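Local atomic coordinates of acetylornithine aminotransferase (PDB entry 2EH6), a protein that catalyses the pyridoxal phosphate-dependent transfer of an amino group from N(2)-acetyl-L-ornithine to 2-oxoglutarate in arginine biosynthesis. Residues A[118-124]-A[153-159]; A[18-22]-A[358-363]; A[79-84]-A[224-228]. All coordinates share one frame; numbering follows the deposited sequence.

Interaction 1 of 3, residues A[118-124]-A[153-159]; sequences WKFISFE and GFSYAKL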
loop_
_atom_site.group_PDB
_atom_site.type_symbol
_atom_site.label_atom_id
_atom_site.label_comp_id
_atom_site.label_asym_id
_atom_site.label_seq_id
_atom_site.Cartn_x
_atom_site.Cartn_y
_atom_site.Cartn_z
ATOM N N TRP A 118 10.440 2.282 -22.908
ATOM C CA TRP A 118 9.675 2.754 -21.767
ATOM C C TRP A 118 8.172 2.535 -21.890
ATOM O O TRP A 118 7.418 2.878 -20.978
ATOM C CB TRP A 118 9.954 4.243 -21.520
ATOM C CG TRP A 118 9.707 5.048 -22.763
ATOM C CD1 TRP A 118 10.566 5.220 -23.811
ATOM C CD2 TRP A 118 8.487 5.702 -23.136
ATOM N NE1 TRP A 118 9.958 5.935 -24.814
ATOM C CE2 TRP A 118 8.681 6.244 -24.426
ATOM C CE3 TRP A 118 7.248 5.879 -22.506
ATOM C CZ2 TRP A 118 7.678 6.953 -25.100
ATOM C CZ3 TRP A 118 6.253 6.584 -23.177
ATOM C CH2 TRP A 118 6.476 7.112 -24.461
ATOM N N LYS A 119 7.740 1.963 -23.011
ATOM C CA LYS A 119 6.322 1.708 -23.233
ATOM C C LYS A 119 5.914 0.324 -22.743
ATOM O O LYS A 119 6.740 -0.573 -22.598
ATOM C CB LYS A 119 5.979 1.823 -24.721
ATOM C CG LYS A 119 6.281 3.176 -25.341
ATOM C CD LYS A 119 5.830 3.212 -26.799
ATOM C CE LYS A 119 6.183 4.540 -27.449
ATOM N NZ LYS A 119 5.719 4.588 -28.862
ATOM N N PHE A 120 4.624 0.161 -22.499
ATOM C CA PHE A 120 4.103 -1.112 -22.035
ATOM C C PHE A 120 2.832 -1.441 -22.775
ATOM O O PHE A 120 2.049 -0.554 -23.125
ATOM C CB PHE A 120 3.797 -1.057 -20.535
ATOM C CG PHE A 120 5.008 -0.923 -19.673
ATOM C CD1 PHE A 120 5.729 -2.045 -19.284
ATOM C CD2 PHE A 120 5.443 0.329 -19.263
ATOM C CE1 PHE A 120 6.870 -1.920 -18.496
ATOM C CE2 PHE A 120 6.579 0.465 -18.480
ATOM C CZ PHE A 120 7.295 -0.661 -18.094
ATOM N N ILE A 121 2.643 -2.725 -23.023
ATOM C CA ILE A 121 1.447 -3.209 -23.675
ATOM C C ILE A 121 0.725 -4.044 -22.629
ATOM O O ILE A 121 1.294 -4.991 -22.094
ATOM C CB ILE A 121 1.772 -4.122 -24.874
ATOM C CG1 ILE A 121 2.460 -3.310 -25.978
ATOM C CG2 ILE A 121 0.487 -4.778 -25.391
ATOM C CD1 ILE A 121 2.878 -4.142 -27.183
ATOM N N SER A 122 -0.508 -3.672 -22.311
ATOM C CA SER A 122 -1.293 -4.443 -21.358
ATOM C C SER A 122 -2.533 -4.867 -22.134
ATOM O O SER A 122 -2.592 -4.676 -23.348
ATOM C CB SER A 122 -1.659 -3.610 -20.123
ATOM O OG SER A 122 -2.421 -2.472 -20.467
ATOM N N PHE A 123 -3.528 -5.423 -21.454
ATOM C CA PHE A 123 -4.711 -5.892 -22.158
ATOM C C PHE A 123 -6.047 -5.311 -21.727
ATOM O O PHE A 123 -6.210 -4.847 -20.596
ATOM C CB PHE A 123 -4.763 -7.416 -22.064
ATOM C CG PHE A 123 -3.635 -8.097 -22.778
ATOM C CD1 PHE A 123 -3.732 -8.392 -24.136
ATOM C CD2 PHE A 123 -2.460 -8.408 -22.109
ATOM C CE1 PHE A 123 -2.671 -8.989 -24.817
ATOM C CE2 PHE A 123 -1.394 -9.003 -22.781
ATOM C CZ PHE A 123 -1.503 -9.294 -24.139
ATOM N N GLU A 124 -6.997 -5.334 -22.657
ATOM C CA GLU A 124 -8.342 -4.852 -22.399
ATOM C C GLU A 124 -8.957 -5.759 -21.338
ATOM O O GLU A 124 -8.676 -6.958 -21.306
ATOM C CB GLU A 124 -9.177 -4.907 -23.683
ATOM C CG GLU A 124 -8.989 -3.699 -24.595
ATOM C CD GLU A 124 -9.710 -3.840 -25.924
ATOM O OE1 GLU A 124 -10.775 -4.492 -25.964
ATOM O OE2 GLU A 124 -9.217 -3.286 -26.928
ATOM N N GLY A 153 2.788 6.098 -22.320
ATOM C CA GLY A 153 3.388 4.858 -22.763
ATOM C C GLY A 153 2.623 3.565 -22.641
ATOM O O GLY A 153 3.204 2.508 -22.855
ATOM N N PHE A 154 1.338 3.623 -22.306
ATOM C CA PHE A 154 0.563 2.395 -22.181
ATOM C C PHE A 154 -0.494 2.246 -23.271
ATOM O O PHE A 154 -1.226 3.188 -23.581
ATOM C CB PHE A 154 -0.095 2.316 -20.795
ATOM C CG PHE A 154 0.889 2.197 -19.661
ATOM C CD1 PHE A 154 1.612 3.302 -19.228
ATOM C CD2 PHE A 154 1.109 0.971 -19.043
ATOM C CE1 PHE A 154 2.540 3.188 -18.196
ATOM C CE2 PHE A 154 2.035 0.847 -18.011
ATOM C CZ PHE A 154 2.752 1.957 -17.586
ATOM N N SER A 155 -0.558 1.054 -23.858
ATOM C CA SER A 155 -1.533 0.762 -24.903
ATOM C C SER A 155 -2.173 -0.575 -24.561
ATOM O O SER A 155 -1.558 -1.417 -23.907
ATOM C CB SER A 155 -0.859 0.702 -26.282
ATOM O OG SER A 155 0.112 -0.326 -26.337
ATOM N N TYR A 156 -3.402 -0.782 -25.018
ATOM C CA TYR A 156 -4.110 -2.012 -24.692
ATOM C C TYR A 156 -4.428 -2.925 -25.870
ATOM O O TYR A 156 -5.133 -2.543 -26.804
ATOM C CB TYR A 156 -5.397 -1.645 -23.944
ATOM C CG TYR A 156 -5.159 -0.556 -22.919
ATOM C CD1 TYR A 156 -4.376 -0.793 -21.792
ATOM C CD2 TYR A 156 -5.640 0.733 -23.125
ATOM C CE1 TYR A 156 -4.069 0.233 -20.900
ATOM C CE2 TYR A 156 -5.341 1.764 -22.243
ATOM C CZ TYR A 156 -4.552 1.508 -21.133
ATOM O OH TYR A 156 -4.232 2.539 -20.277
ATOM N N ALA A 157 -3.899 -4.143 -25.807
ATOM C CA ALA A 157 -4.135 -5.146 -26.838
ATOM C C ALA A 157 -5.306 -6.011 -26.392
ATOM O O ALA A 157 -5.899 -5.769 -25.337
ATOM C CB ALA A 157 -2.891 -6.003 -27.027
ATOM N N LYS A 158 -5.640 -7.021 -27.187
ATOM C CA LYS A 158 -6.745 -7.909 -26.850
ATOM C C LYS A 158 -6.274 -9.312 -26.483
ATOM O O LYS A 158 -5.441 -9.905 -27.171
ATOM C CB LYS A 158 -7.748 -7.959 -28.006
ATOM C CG LYS A 158 -8.460 -6.633 -28.208
ATOM C CD LYS A 158 -9.443 -6.660 -29.359
ATOM C CE LYS A 158 -10.153 -5.315 -29.480
ATOM N NZ LYS A 158 -11.093 -5.269 -30.635
ATOM N N LEU A 159 -6.810 -9.829 -25.381
ATOM C CA LEU A 159 -6.449 -11.153 -24.891
ATOM C C LEU A 159 -6.767 -12.205 -25.950
ATOM O O LEU A 159 -7.812 -12.149 -26.596
ATOM C CB LEU A 159 -7.212 -11.461 -23.602
ATOM C CG LEU A 159 -6.639 -12.548 -22.690
ATOM C CD1 LEU A 159 -5.376 -12.029 -22.009
ATOM C CD2 LEU A 159 -7.676 -12.941 -21.651
HETATM O O HOH W 1 2.291 1.044 -25.604
HETATM O O HOH W 2 -9.198 -8.570 -24.195
#
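Phe120 and Phe154 lie side by side and point the same way from adjacent parallel strands, on the face of the sheet that helix 95-112 packs against. Their planes are 21° apart but slid past one another, so the rings hardly overlap; Phe120 CD2 meets Phe154 CZ at 3.6 Å. The other face carries Phe123, whose CE1 presses on Ala157 CB at 3.7 Å while Leu159 CD1 lies over one side of the ring. A chi1 of -66° at Ile121 sets CG1 against Ser155 OG and lets CG2 reach diagonally to Ala157 CB. Five backbone hydrogen bonds join the strands, between Phe120 N to Gly153 O at one end and Glu124 N to Ala157 O at the other; Ala157 N to Ser122 O is 2.8 Å. One water donates to Phe120 O and bonds Ser155 OG; another accepts from Leu159 N and donates weakly to Glu124 O. Trp118 CZ3 sits 3.4 Å from Gly153 CA, where a phi of 102° would jam any CB against the preceding carbonyl O. Glu124 and Lys158 run alongside each other, with Glu124 OE2 4.6 Å from Lys158 NZ. The strands belong to a beta-alpha-beta unit with helix 132-137, whose Ser136 and Ala137 carbonyls receive Tyr156 OH and Ser122 OG. Backbone bonds therefore fix the register of strand 154-157, outermost within the chain, while mainly apolar side chains pack both faces.

Interaction 2 of 3, residues A[18-22]-A[358-363]; sequences KGVYL and IIQKEH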
loop_
_atom_site.group_PDB
_atom_site.type_symbol
_atom_site.label_atom_id
_atom_site.label_comp_id
_atom_site.label_asym_id
_atom_site.label_seq_id
_atom_site.Cartn_x
_atom_site.Cartn_y
_atom_site.Cartn_z
ATOM N N LYS A 18 -14.878 -17.592 11.153
ATOM C CA LYS A 18 -14.372 -18.862 11.655
ATOM C C LYS A 18 -14.356 -19.850 10.505
ATOM O O LYS A 18 -15.408 -20.212 9.978
ATOM C CB LYS A 18 -15.258 -19.401 12.783
ATOM C CG LYS A 18 -14.677 -20.637 13.455
ATOM C CD LYS A 18 -13.224 -20.387 13.852
ATOM C CE LYS A 18 -12.716 -21.406 14.857
ATOM N NZ LYS A 18 -11.248 -21.642 14.692
ATOM N N GLY A 19 -13.163 -20.281 10.111
ATOM C CA GLY A 19 -13.054 -21.215 9.006
ATOM C C GLY A 19 -13.495 -20.563 7.709
ATOM O O GLY A 19 -12.994 -19.500 7.338
ATOM N N VAL A 20 -14.436 -21.197 7.017
ATOM C CA VAL A 20 -14.942 -20.669 5.758
ATOM C C VAL A 20 -16.267 -19.932 5.958
ATOM O O VAL A 20 -16.989 -19.657 4.994
ATOM C CB VAL A 20 -15.145 -21.802 4.726
ATOM C CG1 VAL A 20 -13.803 -22.400 4.341
ATOM C CG2 VAL A 20 -16.045 -22.882 5.309
ATOM N N TYR A 21 -16.574 -19.604 7.210
ATOM C CA TYR A 21 -17.810 -18.896 7.535
ATOM C C TYR A 21 -17.578 -17.508 8.118
ATOM O O TYR A 21 -16.589 -17.267 8.807
ATOM C CB TYR A 21 -18.640 -19.707 8.543
ATOM C CG TYR A 21 -19.164 -21.010 7.991
ATOM C CD1 TYR A 21 -20.341 -21.049 7.243
ATOM C CD2 TYR A 21 -18.452 -22.195 8.165
ATOM C CE1 TYR A 21 -20.791 -22.241 6.675
ATOM C CE2 TYR A 21 -18.889 -23.387 7.602
ATOM C CZ TYR A 21 -20.056 -23.403 6.857
ATOM O OH TYR A 21 -20.470 -24.579 6.276
ATOM N N LEU A 22 -18.515 -16.608 7.838
ATOM C CA LEU A 22 -18.479 -15.249 8.358
ATOM C C LEU A 22 -19.799 -15.006 9.094
ATOM O O LEU A 22 -20.831 -15.583 8.741
ATOM C CB LEU A 22 -18.323 -14.235 7.223
ATOM C CG LEU A 22 -16.889 -14.016 6.720
ATOM C CD1 LEU A 22 -16.896 -13.172 5.454
ATOM C CD2 LEU A 22 -16.081 -13.331 7.810
ATOM N N ILE A 358 -8.965 -23.644 1.714
ATOM C CA ILE A 358 -9.196 -24.789 2.596
ATOM C C ILE A 358 -10.603 -25.354 2.399
ATOM O O ILE A 358 -11.013 -26.282 3.097
ATOM C CB ILE A 358 -9.054 -24.398 4.082
ATOM C CG1 ILE A 358 -10.047 -23.285 4.418
ATOM C CG2 ILE A 358 -7.626 -23.977 4.379
ATOM C CD1 ILE A 358 -10.170 -22.983 5.899
ATOM N N ILE A 359 -11.343 -24.787 1.455
ATOM C CA ILE A 359 -12.707 -25.229 1.190
ATOM C C ILE A 359 -12.757 -26.735 0.871
ATOM O O ILE A 359 -11.852 -27.276 0.237
ATOM C CB ILE A 359 -13.314 -24.419 0.020
ATOM C CG1 ILE A 359 -14.834 -24.544 0.027
ATOM C CG2 ILE A 359 -12.722 -24.879 -1.303
ATOM C CD1 ILE A 359 -15.512 -23.693 1.084
ATOM N N GLN A 360 -13.817 -27.404 1.321
ATOM C CA GLN A 360 -13.979 -28.840 1.089
ATOM C C GLN A 360 -15.224 -29.160 0.267
ATOM O O GLN A 360 -16.137 -28.341 0.169
ATOM C CB GLN A 360 -14.036 -29.580 2.425
ATOM C CG GLN A 360 -12.733 -29.521 3.207
ATOM C CD GLN A 360 -12.817 -30.243 4.536
ATOM O OE1 GLN A 360 -13.062 -31.450 4.587
ATOM N NE2 GLN A 360 -12.615 -29.505 5.624
ATOM N N LYS A 361 -15.262 -30.358 -0.310
ATOM C CA LYS A 361 -16.388 -30.778 -1.144
ATOM C C LYS A 361 -17.754 -30.586 -0.500
ATOM O O LYS A 361 -18.692 -30.138 -1.157
ATOM C CB LYS A 361 -16.215 -32.239 -1.572
ATOM C CG LYS A 361 -15.082 -32.433 -2.564
ATOM C CD LYS A 361 -15.035 -33.851 -3.097
ATOM C CE LYS A 361 -13.942 -33.994 -4.142
ATOM N NZ LYS A 361 -13.911 -35.357 -4.729
ATOM N N GLU A 362 -17.863 -30.926 0.780
ATOM C CA GLU A 362 -19.122 -30.776 1.502
ATOM C C GLU A 362 -19.586 -29.324 1.431
ATOM O O GLU A 362 -20.776 -29.051 1.291
ATOM C CB GLU A 362 -18.941 -31.185 2.965
ATOM C CG GLU A 362 -20.194 -31.039 3.810
ATOM C CD GLU A 362 -19.913 -31.205 5.292
ATOM O OE1 GLU A 362 -19.227 -30.333 5.870
ATOM O OE2 GLU A 362 -20.375 -32.209 5.878
ATOM N N HIS A 363 -18.636 -28.399 1.535
ATOM C CA HIS A 363 -18.926 -26.965 1.475
ATOM C C HIS A 363 -19.343 -26.574 0.061
ATOM O O HIS A 363 -20.262 -25.776 -0.132
ATOM C CB HIS A 363 -17.689 -26.168 1.882
ATOM C CG HIS A 363 -17.264 -26.393 3.299
ATOM N ND1 HIS A 363 -15.956 -26.245 3.717
ATOM C CD2 HIS A 363 -17.978 -26.720 4.402
ATOM C CE1 HIS A 363 -15.885 -26.472 5.016
ATOM N NE2 HIS A 363 -17.098 -26.760 5.456
#
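Tyr21 O, on a residue that meets His363 across this contact, accepts a hydrogen bond from Lys18 N at 2.9 Å. Tyr21 N returns one to Lys18 O. The pair closes a type II' turn, whose first corner has the positive phi that glycine tolerates readily, and Gly19 occupies it. Val20 takes the second corner and projects into the 358-363 segment. Its two methyls divide the work. With chi1 at -66°, CG1 lies beside the backbone N and packs on both isoleucines, 3.9 Å from Ile358 CG1 and equally far from Ile359 CD1; the Val20 and Ile358 side chains slide past each other in opposite directions, whereas Val20 and Ile359 cross at about a right angle. CG2 instead stands over a face of the His363 ring, 3.8 Å from its centroid and 22° off the normal, a CH-pi contact. Tyr21 turns its edge to the face of the same imidazole in an offset edge-to-face pair, centroids 6.0 Å apart and planes at 88°, with Tyr21 OH 3.8 Å from His363 CD2. His363 ND1 also accepts a bond from Gln360 N at the N-cap, 3.4 Å long, a weak one that lightly ties the ring to the start of helix 361-374. Beyond the contact, Val20 touches Leu31 of strand 29-32, and Ile358 rests on Leu291 of helix 275-308. No hydrogen bond spans the two segments. Van der Waals and aromatic contacts thus join the turn between strands 12-18 and 21-24 to the last helix, and an ND1 acting as acceptor suggests that a neutral His363 would carry its proton on NE2.

Interaction 3 of 3, residues A[79-84]-A[224-228]; sequences LVKHFW and FYAYQ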
loop_
_atom_site.group_PDB
_atom_site.type_symbol
_atom_site.label_atom_id
_atom_site.label_comp_id
_atom_site.label_asym_id
_atom_site.label_seq_id
_atom_site.Cartn_x
_atom_site.Cartn_y
_atom_site.Cartn_z
ATOM N N LEU A 79 9.435 -17.904 -1.594
ATOM C CA LEU A 79 8.788 -17.484 -2.833
ATOM C C LEU A 79 9.685 -17.757 -4.045
ATOM O O LEU A 79 9.204 -18.130 -5.111
ATOM C CB LEU A 79 8.444 -15.993 -2.780
ATOM C CG LEU A 79 7.334 -15.568 -1.809
ATOM C CD1 LEU A 79 7.225 -14.050 -1.791
ATOM C CD2 LEU A 79 6.009 -16.190 -2.234
ATOM N N VAL A 80 10.989 -17.566 -3.877
ATOM C CA VAL A 80 11.918 -17.803 -4.979
ATOM C C VAL A 80 12.040 -19.299 -5.278
ATOM O O VAL A 80 12.183 -19.697 -6.433
ATOM C CB VAL A 80 13.319 -17.217 -4.664
ATOM C CG1 VAL A 80 14.279 -17.506 -5.816
ATOM C CG2 VAL A 80 13.211 -15.705 -4.440
ATOM N N LYS A 81 11.970 -20.121 -4.234
ATOM C CA LYS A 81 12.068 -21.572 -4.388
ATOM C C LYS A 81 11.067 -22.118 -5.404
ATOM O O LYS A 81 11.342 -23.103 -6.090
ATOM C CB LYS A 81 11.846 -22.261 -3.038
ATOM C CG LYS A 81 11.893 -23.778 -3.110
ATOM C CD LYS A 81 11.550 -24.426 -1.774
ATOM C CE LYS A 81 10.106 -24.162 -1.370
ATOM N NZ LYS A 81 9.755 -24.871 -0.107
ATOM N N HIS A 82 9.903 -21.486 -5.501
ATOM C CA HIS A 82 8.881 -21.938 -6.438
ATOM C C HIS A 82 8.950 -21.242 -7.790
ATOM O O HIS A 82 8.228 -21.615 -8.712
ATOM C CB HIS A 82 7.483 -21.739 -5.851
ATOM C CG HIS A 82 7.099 -22.767 -4.834
ATOM N ND1 HIS A 82 7.696 -22.851 -3.594
ATOM C CD2 HIS A 82 6.161 -23.742 -4.868
ATOM C CE1 HIS A 82 7.139 -23.832 -2.907
ATOM N NE2 HIS A 82 6.204 -24.389 -3.657
ATOM N N PHE A 83 9.804 -20.231 -7.910
ATOM C CA PHE A 83 9.941 -19.501 -9.167
ATOM C C PHE A 83 10.704 -20.382 -10.169
ATOM O O PHE A 83 11.465 -21.266 -9.767
ATOM C CB PHE A 83 10.681 -18.180 -8.925
ATOM C CG PHE A 83 10.486 -17.160 -10.020
ATOM C CD1 PHE A 83 9.206 -16.785 -10.422
ATOM C CD2 PHE A 83 11.581 -16.555 -10.629
ATOM C CE1 PHE A 83 9.014 -15.823 -11.412
ATOM C CE2 PHE A 83 11.404 -15.590 -11.621
ATOM C CZ PHE A 83 10.119 -15.222 -12.015
ATOM N N TRP A 84 10.502 -20.144 -11.463
ATOM C CA TRP A 84 11.154 -20.956 -12.488
ATOM C C TRP A 84 12.673 -20.803 -12.572
ATOM O O TRP A 84 13.355 -21.674 -13.106
ATOM C CB TRP A 84 10.536 -20.684 -13.867
ATOM C CG TRP A 84 10.767 -19.302 -14.396
ATOM C CD1 TRP A 84 10.063 -18.176 -14.086
ATOM C CD2 TRP A 84 11.790 -18.897 -15.316
ATOM N NE1 TRP A 84 10.583 -17.093 -14.755
ATOM C CE2 TRP A 84 11.643 -17.507 -15.517
ATOM C CE3 TRP A 84 12.818 -19.574 -15.990
ATOM C CZ2 TRP A 84 12.487 -16.774 -16.365
ATOM C CZ3 TRP A 84 13.660 -18.847 -16.835
ATOM C CH2 TRP A 84 13.487 -17.460 -17.014
ATOM N N PHE A 224 1.184 -23.153 -7.409
ATOM C CA PHE A 224 1.643 -22.043 -6.590
ATOM C C PHE A 224 1.501 -20.732 -7.369
ATOM O O PHE A 224 0.914 -19.770 -6.874
ATOM C CB PHE A 224 3.090 -22.242 -6.159
ATOM C CG PHE A 224 3.467 -21.416 -4.971
ATOM C CD1 PHE A 224 3.085 -21.808 -3.691
ATOM C CD2 PHE A 224 4.147 -20.214 -5.131
ATOM C CE1 PHE A 224 3.371 -21.009 -2.586
ATOM C CE2 PHE A 224 4.437 -19.410 -4.035
ATOM C CZ PHE A 224 4.049 -19.807 -2.761
ATOM N N TYR A 225 2.051 -20.699 -8.581
ATOM C CA TYR A 225 1.934 -19.534 -9.455
ATOM C C TYR A 225 1.148 -20.015 -10.667
ATOM O O TYR A 225 1.452 -21.068 -11.220
ATOM C CB TYR A 225 3.307 -19.035 -9.908
ATOM C CG TYR A 225 4.201 -18.576 -8.786
ATOM C CD1 TYR A 225 3.769 -17.618 -7.865
ATOM C CD2 TYR A 225 5.492 -19.081 -8.658
ATOM C CE1 TYR A 225 4.601 -17.175 -6.849
ATOM C CE2 TYR A 225 6.333 -18.646 -7.647
ATOM C CZ TYR A 225 5.883 -17.692 -6.747
ATOM O OH TYR A 225 6.723 -17.251 -5.762
ATOM N N ALA A 226 0.139 -19.255 -11.077
ATOM C CA ALA A 226 -0.686 -19.643 -12.215
ATOM C C ALA A 226 0.096 -19.797 -13.521
ATOM O O ALA A 226 -0.278 -20.600 -14.378
ATOM C CB ALA A 226 -1.815 -18.637 -12.405
ATOM N N TYR A 227 1.174 -19.039 -13.683
ATOM C CA TYR A 227 1.951 -19.127 -14.919
ATOM C C TYR A 227 2.552 -20.516 -15.128
ATOM O O TYR A 227 2.910 -20.882 -16.244
ATOM C CB TYR A 227 3.061 -18.064 -14.943
ATOM C CG TYR A 227 4.297 -18.369 -14.115
ATOM C CD1 TYR A 227 5.217 -19.347 -14.515
ATOM C CD2 TYR A 227 4.556 -17.669 -12.937
ATOM C CE1 TYR A 227 6.361 -19.614 -13.759
ATOM C CE2 TYR A 227 5.690 -17.928 -12.176
ATOM C CZ TYR A 227 6.590 -18.902 -12.589
ATOM O OH TYR A 227 7.700 -19.168 -11.814
ATOM N N GLN A 228 2.649 -21.288 -14.052
ATOM C CA GLN A 228 3.220 -22.626 -14.126
ATOM C C GLN A 228 2.344 -23.597 -14.915
ATOM O O GLN A 228 2.815 -24.636 -15.372
ATOM C CB GLN A 228 3.468 -23.162 -12.712
ATOM C CG GLN A 228 4.359 -22.258 -11.873
ATOM C CD GLN A 228 4.497 -22.735 -10.441
ATOM O OE1 GLN A 228 3.510 -23.057 -9.787
ATOM N NE2 GLN A 228 5.726 -22.765 -9.943
#
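The C-terminal end of helix 70-81, with the turn that follows it, packs here on the loop between strands 208-212 and 236-239, where a short 3-10 segment begins. Tyr225 supplies a hydrogen bond across: its OH donates to Leu79 O at 2.7 Å, approaching tilted 28° from the carbonyl plane. That carbonyl lies near the helix end, where its only backbone partner within the segment is a weak bond from His82 N, so the phenol gives it a strong mate. The Phe224 and His82 rings meet obliquely, centroids 4.2 Å apart and planes at 32°, with His82 CD2 3.6 Å from Phe224 CG; at the edge of the Phe224 ring comes Leu79 CD2. Phe224 CD2 also sits over the centre of the Tyr225 ring. Tyr225 N donates to Gln228 OE1 (3.0 Å) from above the plane of the Gln228 side-chain amide. A second group of aromatics, Phe83, Trp84 and Tyr227, clusters beside this. With chi1 at 66°, Trp84 lays CD1 over the centre of the Phe83 ring and turns its indole edge to Tyr227 OH, 3.4 Å from CD1. Trp84 NE1 bonds Pro234 O, and the loop's Ala226 N and Tyr227 N both bond Glu213, a residue inferred to bind pyridoxal phosphate. A phenylalanine in place of Tyr225 would probably keep the ring packing but leave Leu79 O in the buried interior without its hydroxyl donor. Tyrosine thus suits its place by joining apolar bulk to one polar tip, and the contact ties the helix end to the loop beyond the cofactor-binding strand.

In the fold
Interaction 3 is the most buried of the three, with its centre about 14 Å from that of the chain, while interactions 1 and 2 are partly buried and on opposite sides of that centre, 38 Å apart. Interactions 1 and 3 both concern the mixed sheet that carries the cofactor site: the first pairs two of its strands, including an outermost one, and the third packs a helix end on a loop joining two others. Interaction 2 joins a turn of the other sheet to the last helix. Backbone hydrogen bonds dominate interaction 1, none crosses interaction 2, and interaction 3 rests on aromatic packing with a tyrosine hydroxyl bonded to a backbone carbonyl. Interactions 1 and 3 are nested within the loop closed by interaction 2.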